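Local coordinates for GTP-binding nuclear protein GSP1 (PDB 4DJT), which binds GTP and GDP as a Ran-family small GTPase and probably takes part in protein import into the nucleus and in RNA export, at residues A88-D93 with R105-F110. Numbering follows the deposited sequence.
Unlike the reference sequence in segment 88-93: Leu90 (reference Phe).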
ATOM      1  N   ALA A  88       6.148  -2.548  -1.426  1.00 12.84           N
ATOM      2  CA  ALA A  88       4.937  -2.761  -0.647  1.00 12.30           C
ATOM      3  C   ALA A  88       4.647  -1.513   0.165  1.00 12.19           C
ATOM      4  O   ALA A  88       5.576  -0.762   0.565  1.00 12.09           O
ATOM      5  CB  ALA A  88       5.068  -3.982   0.269  1.00 12.66           C
ATOM      6  N   ILE A  89       3.359  -1.273   0.412  1.00 12.31           N
ATOM      7  CA  ILE A  89       2.902  -0.291   1.347  1.00 12.55           C
ATOM      8  C   ILE A  89       2.188  -1.065   2.428  1.00 12.82           C
ATOM      9  O   ILE A  89       1.242  -1.798   2.149  1.00 12.57           O
ATOM     10  CB  ILE A  89       1.944   0.788   0.728  1.00 12.60           C
ATOM     11  CG1 ILE A  89       2.612   1.480  -0.448  1.00 12.82           C
ATOM     12  CG2 ILE A  89       1.554   1.829   1.783  1.00 12.85           C
ATOM     13  CD1 ILE A  89       1.706   2.421  -1.241  1.00 13.21           C
ATOM     14  N   LEU A  90       2.718  -0.983   3.642  1.00 12.79           N
ATOM     15  CA  LEU A  90       2.256  -1.812   4.753  1.00 13.76           C
ATOM     16  C   LEU A  90       1.567  -0.931   5.761  1.00 14.34           C
ATOM     17  O   LEU A  90       2.150   0.042   6.243  1.00 14.76           O
ATOM     18  CB  LEU A  90       3.464  -2.563   5.375  1.00 14.04           C
ATOM     19  CG  LEU A  90       3.203  -3.333   6.676  1.00 14.78           C
ATOM     20  CD1 LEU A  90       2.161  -4.430   6.496  1.00 14.71           C
ATOM     21  CD2 LEU A  90       4.521  -3.904   7.204  1.00 15.67           C
ATOM     22  N   PHE A  91       0.281  -1.201   6.020  1.00 15.34           N
ATOM     23  CA  PHE A  91      -0.524  -0.337   6.853  1.00 16.25           C
ATOM     24  C   PHE A  91      -0.767  -0.980   8.202  1.00 17.89           C
ATOM     25  O   PHE A  91      -0.896  -2.203   8.302  1.00 17.07           O
ATOM     26  CB  PHE A  91      -1.902  -0.141   6.244  1.00 17.13           C
ATOM     27  CG  PHE A  91      -1.888   0.533   4.906  1.00 17.74           C
ATOM     28  CD1 PHE A  91      -2.240   1.845   4.786  1.00 20.18           C
ATOM     29  CD2 PHE A  91      -1.572  -0.183   3.768  1.00 19.25           C
ATOM     30  CE1 PHE A  91      -2.219   2.487   3.533  1.00 19.84           C
ATOM     31  CE2 PHE A  91      -1.558   0.431   2.523  1.00 20.27           C
ATOM     32  CZ  PHE A  91      -1.887   1.766   2.414  1.00 19.44           C
ATOM     33  N   PHE A  92      -0.928  -0.135   9.208  1.00 18.72           N
ATOM     34  CA  PHE A  92      -1.626  -0.541  10.412  1.00 20.77           C
ATOM     35  C   PHE A  92      -2.623   0.534  10.818  1.00 21.98           C
ATOM     36  O   PHE A  92      -2.626   1.631  10.298  1.00 20.53           O
ATOM     37  CB  PHE A  92      -0.634  -0.884  11.541  1.00 22.62           C
ATOM     38  CG  PHE A  92       0.096   0.307  12.099  1.00 24.18           C
ATOM     39  CD1 PHE A  92       1.163   0.876  11.410  1.00 23.18           C
ATOM     40  CD2 PHE A  92      -0.259   0.842  13.332  1.00 27.13           C
ATOM     41  CE1 PHE A  92       1.819   1.977  11.897  1.00 25.15           C
ATOM     42  CE2 PHE A  92       0.417   1.944  13.844  1.00 26.79           C
ATOM     43  CZ  PHE A  92       1.445   2.517  13.116  1.00 26.92           C
ATOM     44  N   ASP A  93      -3.477   0.168  11.760  1.00 25.29           N
ATOM     45  CA  ASP A  93      -4.481   1.030  12.333  1.00 26.32           C
ATOM     46  C   ASP A  93      -3.931   1.499  13.680  1.00 29.33           C
ATOM     47  O   ASP A  93      -3.676   0.669  14.578  1.00 30.47           O
ATOM     48  CB  ASP A  93      -5.735   0.180  12.522  1.00 26.91           C
ATOM     49  CG  ASP A  93      -6.903   0.929  13.158  1.00 28.38           C
ATOM     50  OD1 ASP A  93      -6.712   1.999  13.776  1.00 29.27           O
ATOM     51  OD2 ASP A  93      -8.030   0.388  13.053  1.00 29.02           O
ATOM     52  N   ARG A 105       5.258  -9.994  10.905  1.00 25.87           N
ATOM     53  CA  ARG A 105       4.733 -11.130  10.151  1.00 26.47           C
ATOM     54  C   ARG A 105       4.458 -10.745   8.686  1.00 24.26           C
ATOM     55  O   ARG A 105       4.788 -11.500   7.774  1.00 24.24           O
ATOM     56  CB  ARG A 105       3.436 -11.652  10.799  1.00 27.16           C
ATOM     57  N   TRP A 106       3.871  -9.563   8.479  1.00 22.34           N
ATOM     58  CA  TRP A 106       3.621  -9.045   7.138  1.00 20.81           C
ATOM     59  C   TRP A 106       4.884  -8.773   6.398  1.00 20.76           C
ATOM     60  O   TRP A 106       5.039  -9.180   5.230  1.00 20.44           O
ATOM     61  CB  TRP A 106       2.753  -7.774   7.184  1.00 20.26           C
ATOM     62  CG  TRP A 106       1.289  -8.063   7.317  1.00 20.35           C
ATOM     63  CD1 TRP A 106       0.469  -7.842   8.424  1.00 20.67           C
ATOM     64  CD2 TRP A 106       0.424  -8.668   6.319  1.00 20.17           C
ATOM     65  NE1 TRP A 106      -0.810  -8.248   8.166  1.00 20.78           N
ATOM     66  CE2 TRP A 106      -0.902  -8.745   6.917  1.00 20.39           C
ATOM     67  CE3 TRP A 106       0.606  -9.128   5.025  1.00 19.79           C
ATOM     68  CZ2 TRP A 106      -1.976  -9.270   6.243  1.00 20.36           C
ATOM     69  CZ3 TRP A 106      -0.495  -9.657   4.344  1.00 19.99           C
ATOM     70  CH2 TRP A 106      -1.749  -9.728   4.941  1.00 20.52           C
ATOM     71  N   VAL A 107       5.829  -8.099   7.045  1.00 20.80           N
ATOM     72  CA  VAL A 107       7.133  -7.899   6.416  1.00 20.96           C
ATOM     73  C   VAL A 107       7.765  -9.243   6.020  1.00 22.69           C
ATOM     74  O   VAL A 107       8.308  -9.383   4.904  1.00 21.93           O
ATOM     75  CB  VAL A 107       8.104  -7.099   7.318  1.00 20.89           C
ATOM     76  CG1 VAL A 107       9.536  -7.147   6.757  1.00 21.04           C
ATOM     77  CG2 VAL A 107       7.616  -5.654   7.487  1.00 20.32           C
ATOM     78  N   LYS A 108       7.720 -10.223   6.917  1.00 24.54           N
ATOM     79  CA  LYS A 108       8.392 -11.512   6.646  1.00 26.70           C
ATOM     80  C   LYS A 108       7.700 -12.247   5.498  1.00 26.96           C
ATOM     81  O   LYS A 108       8.357 -12.829   4.662  1.00 28.35           O
ATOM     82  CB  LYS A 108       8.449 -12.422   7.887  1.00 27.69           C
ATOM     83  N   GLU A 109       6.378 -12.167   5.449  1.00 28.49           N
ATOM     84  CA  GLU A 109       5.610 -12.829   4.415  1.00 28.78           C
ATOM     85  C   GLU A 109       5.949 -12.227   3.027  1.00 26.11           C
ATOM     86  O   GLU A 109       6.162 -12.967   2.052  1.00 24.61           O
ATOM     87  CB  GLU A 109       4.124 -12.694   4.746  1.00 31.96           C
ATOM     88  CG  GLU A 109       3.197 -13.573   3.941  1.00 35.13           C
ATOM     89  CD  GLU A 109       1.754 -13.461   4.397  1.00 36.12           C
ATOM     90  OE1 GLU A 109       1.498 -13.661   5.613  1.00 40.60           O
ATOM     91  OE2 GLU A 109       0.897 -13.163   3.550  1.00 33.65           O
ATOM     92  N   PHE A 110       6.046 -10.896   2.963  1.00 23.16           N
ATOM     93  CA  PHE A 110       6.368 -10.193   1.736  1.00 21.26           C
ATOM     94  C   PHE A 110       7.794 -10.514   1.281  1.00 21.54           C
ATOM     95  O   PHE A 110       8.005 -10.936   0.129  1.00 21.12           O
ATOM     96  CB  PHE A 110       6.149  -8.666   1.912  1.00 19.99           C
ATOM     97  CG  PHE A 110       6.538  -7.843   0.716  1.00 19.76           C
ATOM     98  CD1 PHE A 110       5.704  -7.754  -0.390  1.00 19.00           C
ATOM     99  CD2 PHE A 110       7.738  -7.151   0.693  1.00 19.00           C
ATOM    100  CE1 PHE A 110       6.070  -7.004  -1.494  1.00 19.32           C
ATOM    101  CE2 PHE A 110       8.102  -6.391  -0.408  1.00 19.16           C
ATOM    102  CZ  PHE A 110       7.268  -6.303  -1.493  1.00 19.16           C
TER
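Ala88 and Leu90 of strand 87-93 pack against Trp106, Val107 and Phe110 of helix 103-114 in a buried, wholly apolar helix-on-sheet contact of the small GTPase fold. Segments 88-93 and 105-110 run nearly antiparallel, at 161°, with axes 10.0 Å apart at the closest. This is the return leg of a right-handed beta-alpha-beta crossover, in which strand 87-93 leads through the helix to the parallel neighbouring strand 120-125.

The methyl of Ala88 sits over the centre of one face of the Phe110 ring. Ala88 CB lies 3.7 Å from the centroid of the Phe110 ring, 13° off the normal, which makes a CH-pi contact. Phe110 has CG anti to the backbone N (chi1 176°), and this swings the ring across to the strand, face toward the methyl.

Leu90 divides its two methyls between Trp106 and Val107, one helical turn before Phe110. CD1 of Leu90 touches CB of Trp106 at 3.5 Å and approaches the indole obliquely near CG. CD2 of Leu90 meets CG2 of Val107 at 3.6 Å, the two side chains crossing at about a right angle. The Trp106 CB faces the strand, and the far part of the indole turns from it, with NE1 hydrogen-bonded to Asp19 OD1. Asp19 lies in the probable P-loop after strand 11-17, and about 8 Å separate the Trp106 side chain from the bound GDP. No hydrogen bond links the two segments.

Strand 87-93 lies inside the sheet, between strands 11-17 and 120-125. Leu90 and Trp106 both touch Ile17, while Val107 reaches Ile120 of strand 120-125. Trp106 also packs on Glu72 and Leu77 of the predicted switch II region. On the other side of the sheet, Ile89 meets helix 164-174.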